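Local coordinates for putative ATP-grasp superfamily protein (Archaeoglobus fulgidus, PDB 3DF7), which is of unknown function but, as a member of the ATP-grasp superfamily, probably binds ATP and a metal ion, at residues V172-G177 / E215-V220; Y115-G120 / C222-N227; M27-F32 / C51-P56; T20-L25 / P290-G295. All coordinates share one frame; numbering follows the deposited sequence.

Contact 1: residues V172-G177 / E215-V220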
# COMPACT_ATOMS: atom_id res chain seq x y z
N VAL A 172 -2.17 -2.52 -8.94
CA VAL A 172 -1.56 -3.82 -9.20
C VAL A 172 -0.63 -4.16 -8.06
O VAL A 172 0.24 -3.36 -7.70
CB VAL A 172 -0.75 -3.81 -10.52
CG1 VAL A 172 -0.14 -5.18 -10.77
CG2 VAL A 172 -1.66 -3.42 -11.68
N SER A 173 -0.83 -5.34 -7.48
CA SER A 173 -0.01 -5.82 -6.38
C SER A 173 1.10 -6.66 -6.98
O SER A 173 0.83 -7.68 -7.62
CB SER A 173 -0.85 -6.67 -5.41
OG SER A 173 -1.94 -5.93 -4.89
N LEU A 174 2.33 -6.24 -6.77
CA LEU A 174 3.48 -6.93 -7.32
C LEU A 174 4.46 -7.42 -6.26
O LEU A 174 4.57 -6.84 -5.17
CB LEU A 174 4.23 -6.01 -8.29
CG LEU A 174 3.47 -5.41 -9.48
CD1 LEU A 174 4.32 -4.34 -10.14
CD2 LEU A 174 3.13 -6.49 -10.48
N ALA A 175 5.17 -8.49 -6.59
CA ALA A 175 6.20 -9.06 -5.72
C ALA A 175 7.49 -8.75 -6.47
O ALA A 175 7.73 -9.32 -7.54
CB ALA A 175 6.01 -10.56 -5.56
N VAL A 176 8.30 -7.85 -5.93
CA VAL A 176 9.55 -7.46 -6.57
C VAL A 176 10.76 -8.14 -5.96
O VAL A 176 11.08 -7.96 -4.78
CB VAL A 176 9.74 -5.92 -6.48
CG1 VAL A 176 10.97 -5.50 -7.29
CG2 VAL A 176 8.50 -5.22 -7.00
N GLY A 177 11.45 -8.93 -6.78
CA GLY A 177 12.64 -9.63 -6.32
C GLY A 177 13.58 -9.83 -7.49
O GLY A 177 13.88 -8.87 -8.20
N GLU A 215 2.25 -2.49 -17.80
CA GLU A 215 2.70 -1.14 -17.49
C GLU A 215 3.10 -0.97 -16.02
O GLU A 215 3.97 -0.16 -15.71
CB GLU A 215 1.64 -0.11 -17.88
CG GLU A 215 1.35 -0.08 -19.38
CD GLU A 215 2.62 -0.15 -20.21
OE1 GLU A 215 3.52 0.68 -19.99
OE2 GLU A 215 2.71 -1.05 -21.08
N ALA A 216 2.47 -1.72 -15.13
CA ALA A 216 2.81 -1.64 -13.71
C ALA A 216 4.23 -2.18 -13.53
O ALA A 216 5.04 -1.61 -12.81
CB ALA A 216 1.84 -2.46 -12.87
N VAL A 217 4.51 -3.29 -14.20
CA VAL A 217 5.83 -3.89 -14.14
C VAL A 217 6.86 -2.93 -14.71
O VAL A 217 7.92 -2.73 -14.13
CB VAL A 217 5.89 -5.22 -14.93
CG1 VAL A 217 7.33 -5.72 -15.03
CG2 VAL A 217 5.01 -6.27 -14.25
N ARG A 218 6.53 -2.32 -15.85
CA ARG A 218 7.43 -1.38 -16.50
C ARG A 218 7.78 -0.24 -15.55
O ARG A 218 8.91 0.24 -15.52
CB ARG A 218 6.78 -0.82 -17.77
CG ARG A 218 7.78 -0.19 -18.74
CD ARG A 218 7.08 0.49 -19.92
NE ARG A 218 6.09 -0.39 -20.55
CZ ARG A 218 6.38 -1.51 -21.20
NH1 ARG A 218 7.63 -1.92 -21.34
NH2 ARG A 218 5.40 -2.23 -21.72
N ALA A 219 6.79 0.20 -14.76
CA ALA A 219 6.98 1.28 -13.80
C ALA A 219 7.95 0.93 -12.68
O ALA A 219 8.88 1.69 -12.39
CB ALA A 219 5.63 1.69 -13.21
N VAL A 220 7.74 -0.22 -12.04
CA VAL A 220 8.61 -0.61 -10.94
C VAL A 220 10.03 -0.93 -11.37
O VAL A 220 10.97 -0.74 -10.60
CB VAL A 220 8.04 -1.82 -10.15
CG1 VAL A 220 6.70 -1.43 -9.51
CG2 VAL A 220 7.87 -3.02 -11.05
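Leu174 of strand 168-176 reaches into the apolar flank of helix 206-220, joining the antiparallel sheet of the ATP-grasp domain to a helix packed on its face. The two short segments run at 51° to each other, with axes 9.6 Å apart at the closest point. Followed outward from CB, the Leu174 side chain makes its contacts at the tip: CG stands opposite the carbonyl carbon (chi1 -57°), which sends the isobutyl group outward to the helix. There its two methyls divide the work. CD1 lies 3.8 Å from Val220 CG1 and also meets Val220 CG2, the two side chains crossing obliquely, and it packs against Ala216, 4.1 Å from that residue's CB. CD2, the other branch, comes 4.2 Å from Val217 CG2. One leucine therefore touches three residues spread over little more than one helical turn. No hydrogen bond crosses between the segments; the strand's backbone instead pairs with strands 228-236 and 180-191, as the bonds of Leu174 with Val230 and of Ser173 with Leu183 attest. Val220 extends the same apolar layer to Val230 and Val232 of strand 228-236. Two residues before Leu174, on the same side of the strand, Val172 presents CB and both methyls to a single methyl group: Ala216 CB sits 3.7 Å from Val172 CB and almost as near to Val172 CG2.

Contact 2: residues Y115-G120 / C222-N227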
# COMPACT_ATOMS: atom_id res chain seq x y z
N TYR A 115 7.41 11.47 -10.63
CA TYR A 115 7.04 11.88 -11.98
C TYR A 115 8.28 11.97 -12.88
O TYR A 115 8.31 11.42 -13.98
CB TYR A 115 6.33 13.24 -11.93
CG TYR A 115 6.26 13.94 -13.28
CD1 TYR A 115 5.52 13.40 -14.33
CD2 TYR A 115 6.94 15.14 -13.50
CE1 TYR A 115 5.46 14.04 -15.57
CE2 TYR A 115 6.89 15.78 -14.73
CZ TYR A 115 6.15 15.22 -15.76
OH TYR A 115 6.11 15.86 -16.98
N LYS A 116 9.31 12.66 -12.40
CA LYS A 116 10.53 12.80 -13.19
C LYS A 116 11.22 11.46 -13.41
O LYS A 116 11.86 11.24 -14.44
CB LYS A 116 11.50 13.78 -12.52
CG LYS A 116 10.92 15.17 -12.32
CD LYS A 116 11.98 16.18 -11.89
CE LYS A 116 12.62 15.82 -10.56
NZ LYS A 116 13.63 16.83 -10.15
N LYS A 117 11.08 10.56 -12.44
CA LYS A 117 11.70 9.25 -12.55
C LYS A 117 11.02 8.37 -13.60
O LYS A 117 11.68 7.67 -14.36
CB LYS A 117 11.65 8.53 -11.19
CG LYS A 117 12.52 7.28 -11.11
CD LYS A 117 13.99 7.65 -10.95
CE LYS A 117 14.88 6.42 -10.93
NZ LYS A 117 14.90 5.73 -12.25
N LEU A 118 9.69 8.44 -13.65
CA LEU A 118 8.91 7.62 -14.58
C LEU A 118 8.58 8.15 -15.97
O LEU A 118 8.49 7.38 -16.93
CB LEU A 118 7.59 7.22 -13.91
CG LEU A 118 7.64 6.50 -12.57
CD1 LEU A 118 6.23 6.30 -12.05
CD2 LEU A 118 8.36 5.16 -12.73
N ARG A 119 8.40 9.47 -16.09
CA ARG A 119 7.97 10.07 -17.36
C ARG A 119 8.55 9.57 -18.68
O ARG A 119 7.82 9.48 -19.67
CB ARG A 119 8.11 11.60 -17.30
CG ARG A 119 9.50 12.12 -17.08
CD ARG A 119 9.51 13.64 -17.13
NE ARG A 119 10.77 14.19 -16.68
CZ ARG A 119 11.02 15.49 -16.56
NH1 ARG A 119 10.09 16.38 -16.85
NH2 ARG A 119 12.20 15.89 -16.11
N GLY A 120 9.83 9.24 -18.72
CA GLY A 120 10.40 8.77 -19.97
C GLY A 120 10.44 7.26 -20.10
O GLY A 120 10.95 6.73 -21.09
N CYS A 222 11.72 0.74 -13.15
CA CYS A 222 12.38 2.05 -13.26
C CYS A 222 13.04 2.47 -11.96
O CYS A 222 14.02 3.21 -11.97
CB CYS A 222 11.37 3.15 -13.62
SG CYS A 222 10.71 3.10 -15.27
N VAL A 223 12.49 2.01 -10.84
CA VAL A 223 12.99 2.40 -9.53
C VAL A 223 13.84 1.36 -8.81
O VAL A 223 13.33 0.39 -8.25
CB VAL A 223 11.81 2.78 -8.60
CG1 VAL A 223 12.33 3.47 -7.35
CG2 VAL A 223 10.83 3.67 -9.35
N GLU A 224 15.15 1.59 -8.80
CA GLU A 224 16.06 0.67 -8.12
C GLU A 224 15.80 0.72 -6.62
O GLU A 224 15.61 1.79 -6.06
CB GLU A 224 17.52 1.05 -8.40
CG GLU A 224 17.97 0.80 -9.82
CD GLU A 224 17.11 1.50 -10.86
OE1 GLU A 224 16.86 2.72 -10.70
OE2 GLU A 224 16.68 0.84 -11.83
N GLY A 225 15.79 -0.44 -5.98
CA GLY A 225 15.55 -0.47 -4.55
C GLY A 225 14.21 -1.06 -4.15
O GLY A 225 14.04 -1.50 -3.02
N LEU A 226 13.24 -1.05 -5.06
CA LEU A 226 11.94 -1.61 -4.73
C LEU A 226 12.19 -3.08 -4.46
O LEU A 226 13.01 -3.71 -5.12
CB LEU A 226 10.95 -1.45 -5.89
CG LEU A 226 10.52 -0.00 -6.12
CD1 LEU A 226 9.55 0.07 -7.29
CD2 LEU A 226 9.86 0.54 -4.85
N ASN A 227 11.49 -3.62 -3.48
CA ASN A 227 11.67 -5.01 -3.10
C ASN A 227 10.47 -5.49 -2.30
O ASN A 227 9.91 -4.73 -1.51
CB ASN A 227 12.95 -5.15 -2.27
CG ASN A 227 13.12 -6.53 -1.67
OD1 ASN A 227 12.98 -6.73 -0.46
ND2 ASN A 227 13.43 -7.50 -2.52
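The carbonyl oxygen of Cys222 receives the ammonium group of Lys117, NZ standing 2.7 Å from Cys222 O. This bond ties helix 111-118 to the loop between helix 206-220 and strand 228-236, a loop that makes a type II beta turn from Val223 to Leu226 within the ATP-grasp domain. The C=O...N angle of 146° and a tilt of 33° from the carbonyl plane show that the lysine comes from beside and somewhat above the peptide group. Bends at chi2 (76°) and chi4 carry the ammonium there, and CE follows it to within 3.5 Å of Cys222 O. A carboxylate oxygen of the exposed Glu224, OE1, lies 3.9 Å from Lys117 NZ, a long salt bridge on the exposed side. Because Glu224 OE1 and Cys222 O are both acceptors and only 3.1 Å apart, the ammonium charge near both would be expected to ease their mutual repulsion.

Next to these polar groups the contact is apolar. Leu118 sends CD2 toward the loop, 4.4 Å from Val223 CG2, while its side chain also touches Val242 and Ile245 of strand 240-246. Val223 packs on Ala104 and Lys117 on Val107, so helix 102-108 borders both segments. Leu226, at the end of the turn, packs on Ala104 as well. On the buried side, Leu118 CD2 rests 3.7 Å from Cys222 CB, with Cys222 SG slightly farther from the same methyl.

Contact 3: residues M27-F32 / C51-P56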
# COMPACT_ATOMS: atom_id res chain seq x y z
N MSE A 27 -4.38 -3.90 7.70
CA MSE A 27 -3.16 -4.39 7.08
C MSE A 27 -2.26 -5.08 8.09
O MSE A 27 -1.67 -6.12 7.79
CB MSE A 27 -2.39 -3.25 6.40
CG MSE A 27 -2.99 -2.81 5.07
SE MSE A 27 -1.88 -1.52 4.13
CE MSE A 27 -2.71 0.09 4.80
N PHE A 28 -2.15 -4.52 9.29
CA PHE A 28 -1.30 -5.14 10.31
C PHE A 28 -1.85 -6.51 10.68
O PHE A 28 -1.10 -7.49 10.78
CB PHE A 28 -1.24 -4.27 11.58
CG PHE A 28 -0.32 -4.82 12.64
CD1 PHE A 28 1.05 -4.59 12.58
CD2 PHE A 28 -0.83 -5.59 13.68
CE1 PHE A 28 1.91 -5.13 13.55
CE2 PHE A 28 0.02 -6.14 14.65
CZ PHE A 28 1.39 -5.90 14.58
N LYS A 29 -3.16 -6.59 10.90
CA LYS A 29 -3.80 -7.85 11.26
C LYS A 29 -3.55 -8.87 10.15
O LYS A 29 -3.14 -10.01 10.40
CB LYS A 29 -5.31 -7.64 11.44
CG LYS A 29 -6.09 -8.90 11.83
CD LYS A 29 -7.59 -8.64 11.80
CE LYS A 29 -8.39 -9.81 12.36
NZ LYS A 29 -8.02 -11.10 11.71
N SER A 30 -3.77 -8.45 8.91
CA SER A 30 -3.58 -9.31 7.76
C SER A 30 -2.12 -9.77 7.63
O SER A 30 -1.86 -10.94 7.34
CB SER A 30 -4.01 -8.59 6.47
OG SER A 30 -3.76 -9.39 5.34
N ALA A 31 -1.19 -8.86 7.85
CA ALA A 31 0.24 -9.17 7.77
C ALA A 31 0.65 -10.09 8.93
O ALA A 31 1.44 -11.02 8.75
CB ALA A 31 1.07 -7.89 7.80
N PHE A 32 0.11 -9.82 10.11
CA PHE A 32 0.41 -10.63 11.29
C PHE A 32 -0.04 -12.08 11.06
O PHE A 32 0.74 -13.02 11.27
CB PHE A 32 -0.32 -10.06 12.51
CG PHE A 32 -0.02 -10.78 13.79
CD1 PHE A 32 1.10 -10.46 14.54
CD2 PHE A 32 -0.86 -11.80 14.24
CE1 PHE A 32 1.40 -11.14 15.72
CE2 PHE A 32 -0.57 -12.49 15.42
CZ PHE A 32 0.56 -12.16 16.16
N CYS A 51 -5.75 -5.89 23.20
CA CYS A 51 -6.64 -7.05 23.23
C CYS A 51 -6.75 -7.81 21.92
O CYS A 51 -7.33 -8.90 21.87
CB CYS A 51 -8.04 -6.60 23.65
SG CYS A 51 -8.85 -5.52 22.43
N LEU A 52 -6.18 -7.26 20.85
CA LEU A 52 -6.28 -7.88 19.53
C LEU A 52 -5.09 -8.73 19.09
O LEU A 52 -5.23 -9.57 18.20
CB LEU A 52 -6.52 -6.80 18.47
CG LEU A 52 -7.68 -5.82 18.67
CD1 LEU A 52 -7.69 -4.82 17.53
CD2 LEU A 52 -9.00 -6.58 18.72
N PHE A 53 -3.93 -8.53 19.71
CA PHE A 53 -2.75 -9.28 19.30
C PHE A 53 -1.94 -9.88 20.43
O PHE A 53 -1.88 -9.35 21.53
CB PHE A 53 -1.85 -8.38 18.46
CG PHE A 53 -2.55 -7.74 17.30
CD1 PHE A 53 -3.04 -6.44 17.39
CD2 PHE A 53 -2.73 -8.44 16.11
CE1 PHE A 53 -3.70 -5.84 16.31
CE2 PHE A 53 -3.39 -7.85 15.02
CZ PHE A 53 -3.88 -6.55 15.13
N THR A 54 -1.30 -11.01 20.13
CA THR A 54 -0.46 -11.70 21.09
C THR A 54 0.95 -11.10 21.05
O THR A 54 1.93 -11.78 20.79
CB THR A 54 -0.40 -13.20 20.80
OG1 THR A 54 -0.16 -13.41 19.40
CG2 THR A 54 -1.73 -13.87 21.19
N LEU A 55 1.01 -9.79 21.29
CA LEU A 55 2.27 -9.05 21.33
C LEU A 55 2.21 -8.10 22.51
O LEU A 55 1.13 -7.74 22.98
CB LEU A 55 2.45 -8.25 20.04
CG LEU A 55 2.74 -9.03 18.75
CD1 LEU A 55 2.64 -8.10 17.55
CD2 LEU A 55 4.13 -9.65 18.84
N PRO A 56 3.38 -7.68 23.02
CA PRO A 56 3.37 -6.75 24.15
C PRO A 56 3.01 -5.34 23.70
O PRO A 56 3.06 -5.03 22.51
CB PRO A 56 4.79 -6.84 24.68
CG PRO A 56 5.58 -7.03 23.42
CD PRO A 56 4.76 -8.06 22.67
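Phe53 packs its ring against both Phe28 and Phe32, two phenylalanines one turn apart on helix 18-35, and the three rings form a triangular aromatic cluster. Two edge-to-face pairs define it. In the first, Phe28 turns its edge to the face of Phe53: the planes stand at 90°, the centroids are 4.9 Å apart, and Phe28 CE2 lies over the middle of the Phe53 ring. In the second, Phe53 changes role and directs its own edge at a face of Phe32, with planes at 66° and centroids 5.7 Å apart; its CD2 sits off centre, toward the rim. Both helix phenylalanines hold CG opposite the backbone N (chi1 -177°), which points the rings in a common direction toward the loop.

Aliphatic packing completes the contact. Leu55 CD1 bridges the two helix rings, at the edge of Phe28, 3.9 Å from its CZ, and 3.8 Å from Phe32 CE1. The helix backbone contributes too: Lys29 CA meets the edge of the Phe53 ring. The one polar side-chain atom involved is Thr54 OG1, near the plane of the Phe32 ring and 3.5 Å from CZ; Thr54 centres an inverse gamma turn.

Helix 18-35 thus meets, near the surface, the loop between strand 40-42 and helix 63-67, while Phe28 and Phe32 also reach Leu6 of strand 3-8, and Phe28 and Phe53 both touch Thr11 of helix 9-12.

Contact 4: residues T20-L25 / P290-G295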
# COMPACT_ATOMS: atom_id res chain seq x y z
N THR A 20 -8.27 6.59 8.60
CA THR A 20 -7.05 6.03 8.04
C THR A 20 -6.54 4.89 8.91
O THR A 20 -5.98 3.92 8.41
CB THR A 20 -5.94 7.10 7.94
OG1 THR A 20 -6.39 8.19 7.12
CG2 THR A 20 -4.67 6.51 7.33
N ALA A 21 -6.75 5.01 10.21
CA ALA A 21 -6.30 4.00 11.16
C ALA A 21 -6.93 2.63 10.91
O ALA A 21 -6.27 1.60 11.09
CB ALA A 21 -6.60 4.45 12.58
N VAL A 22 -8.19 2.61 10.50
CA VAL A 22 -8.86 1.33 10.27
C VAL A 22 -8.17 0.54 9.15
O VAL A 22 -8.11 -0.69 9.21
CB VAL A 22 -10.36 1.53 9.95
CG1 VAL A 22 -10.56 2.01 8.51
CG2 VAL A 22 -11.12 0.24 10.23
N GLU A 23 -7.64 1.25 8.15
CA GLU A 23 -6.94 0.58 7.06
C GLU A 23 -5.60 0.04 7.55
O GLU A 23 -5.22 -1.09 7.23
CB GLU A 23 -6.71 1.54 5.89
CG GLU A 23 -7.98 1.88 5.12
CD GLU A 23 -7.70 2.74 3.90
OE1 GLU A 23 -6.90 2.32 3.04
OE2 GLU A 23 -8.29 3.84 3.80
N GLY A 24 -4.88 0.85 8.32
CA GLY A 24 -3.60 0.40 8.84
C GLY A 24 -3.77 -0.81 9.75
O GLY A 24 -3.00 -1.78 9.67
N LEU A 25 -4.78 -0.77 10.61
CA LEU A 25 -5.05 -1.87 11.53
C LEU A 25 -5.36 -3.14 10.74
O LEU A 25 -4.91 -4.23 11.10
CB LEU A 25 -6.22 -1.53 12.44
CG LEU A 25 -6.70 -2.65 13.37
CD1 LEU A 25 -5.55 -3.10 14.28
CD2 LEU A 25 -7.87 -2.16 14.20
N PRO A 290 -17.70 -6.37 10.54
CA PRO A 290 -16.42 -5.88 10.04
C PRO A 290 -15.26 -6.85 10.22
O PRO A 290 -15.36 -7.84 10.94
CB PRO A 290 -16.21 -4.61 10.84
CG PRO A 290 -16.70 -5.04 12.20
CD PRO A 290 -17.98 -5.81 11.88
N TYR A 291 -14.16 -6.54 9.55
CA TYR A 291 -12.94 -7.33 9.65
C TYR A 291 -12.22 -6.74 10.86
O TYR A 291 -11.71 -7.47 11.71
CB TYR A 291 -12.10 -7.15 8.38
CG TYR A 291 -10.72 -7.76 8.42
CD1 TYR A 291 -10.54 -9.13 8.67
CD2 TYR A 291 -9.58 -6.98 8.20
CE1 TYR A 291 -9.26 -9.70 8.68
CE2 TYR A 291 -8.31 -7.54 8.21
CZ TYR A 291 -8.15 -8.90 8.45
OH TYR A 291 -6.89 -9.46 8.44
N VAL A 292 -12.19 -5.41 10.93
CA VAL A 292 -11.58 -4.68 12.04
C VAL A 292 -12.31 -3.35 12.20
O VAL A 292 -12.95 -2.87 11.26
CB VAL A 292 -10.06 -4.37 11.83
CG1 VAL A 292 -9.27 -5.66 11.76
CG2 VAL A 292 -9.86 -3.53 10.57
N SER A 293 -12.21 -2.76 13.39
CA SER A 293 -12.86 -1.48 13.66
C SER A 293 -11.92 -0.56 14.43
O SER A 293 -11.04 -1.01 15.16
CB SER A 293 -14.12 -1.69 14.50
OG SER A 293 -15.01 -2.63 13.92
N VAL A 294 -12.11 0.75 14.24
CA VAL A 294 -11.36 1.77 14.95
C VAL A 294 -12.36 2.90 15.15
O VAL A 294 -12.76 3.57 14.20
CB VAL A 294 -10.16 2.30 14.14
CG1 VAL A 294 -9.51 3.47 14.88
CG2 VAL A 294 -9.13 1.19 13.94
N GLY A 295 -12.78 3.11 16.39
CA GLY A 295 -13.76 4.15 16.66
C GLY A 295 -15.05 3.74 15.98
O GLY A 295 -15.49 2.60 16.13
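Val294 and Leu25 meet methyl to methyl, Val294 CG2 lying 3.6 Å from Leu25 CD2, where helix 18-35 packs against strand 292-294, an outermost strand of the large antiparallel sheet. The second methyl of Val294, CG1, reaches Ala21 CB at 3.8 Å, while CG2 also rests 3.7 Å from Val22 CA. This valine therefore spans one turn of the helix, from Ala21 to Leu25. Val292, two residues earlier, points to the same helix: its CB is 3.9 Å from Leu25 CD2, and its CG2 lies 4.0 Å from Val22 CG2. Leu25 has CG opposite the backbone N (chi1 175°), and a chi2 of 59° then swings CD2 over the strand, where it meets both valines and the backbone oxygen of Ser293.

The backbones come close: the segment axes approach to 7.4 Å at an angle of 146°, and Val22 CA is 5.3 Å from Val294 CA. Ser293 points away from the helix between the two valines. Val292 is also part of a classic beta bulge, in which it and Tyr291 lie opposite Leu299 of strand 297-303; Val22 touches Leu299 as well. Behind the helix residues, Leu25 packs on Phe49 and Phe53, and Ala21 on Ala10 of helix 9-12. On the helix's other side Glu23 forms a salt bridge with Lys283 and a hydrogen bond with Thr251.

No hydrogen bond or salt bridge links the two segments, so their direct adhesion rests on van der Waals packing and the burial of branched aliphatic groups.

Overall arrangement
Contacts 1, 2 and 4 are buried, whereas contact 3 lies at the surface. Contacts 3 and 4 share helix 18-35, their centres about 12 Å apart, and meet where Lys29 and Tyr291 touch. Contacts 1 and 2, with centres about 11 Å apart, lie on the opposite side of the chain's centre, and both lie within the ATP-grasp domain; they touch through Ala219 and Leu118. Contacts 1 and 4 reach the same eight-stranded sheet, yet their centres are about 27 Å apart. Chemistry varies with place: aliphatic in contacts 1 and 4, aromatic in contact 3, and in contact 2 an apolar base edged by a lysine-to-carbonyl bond.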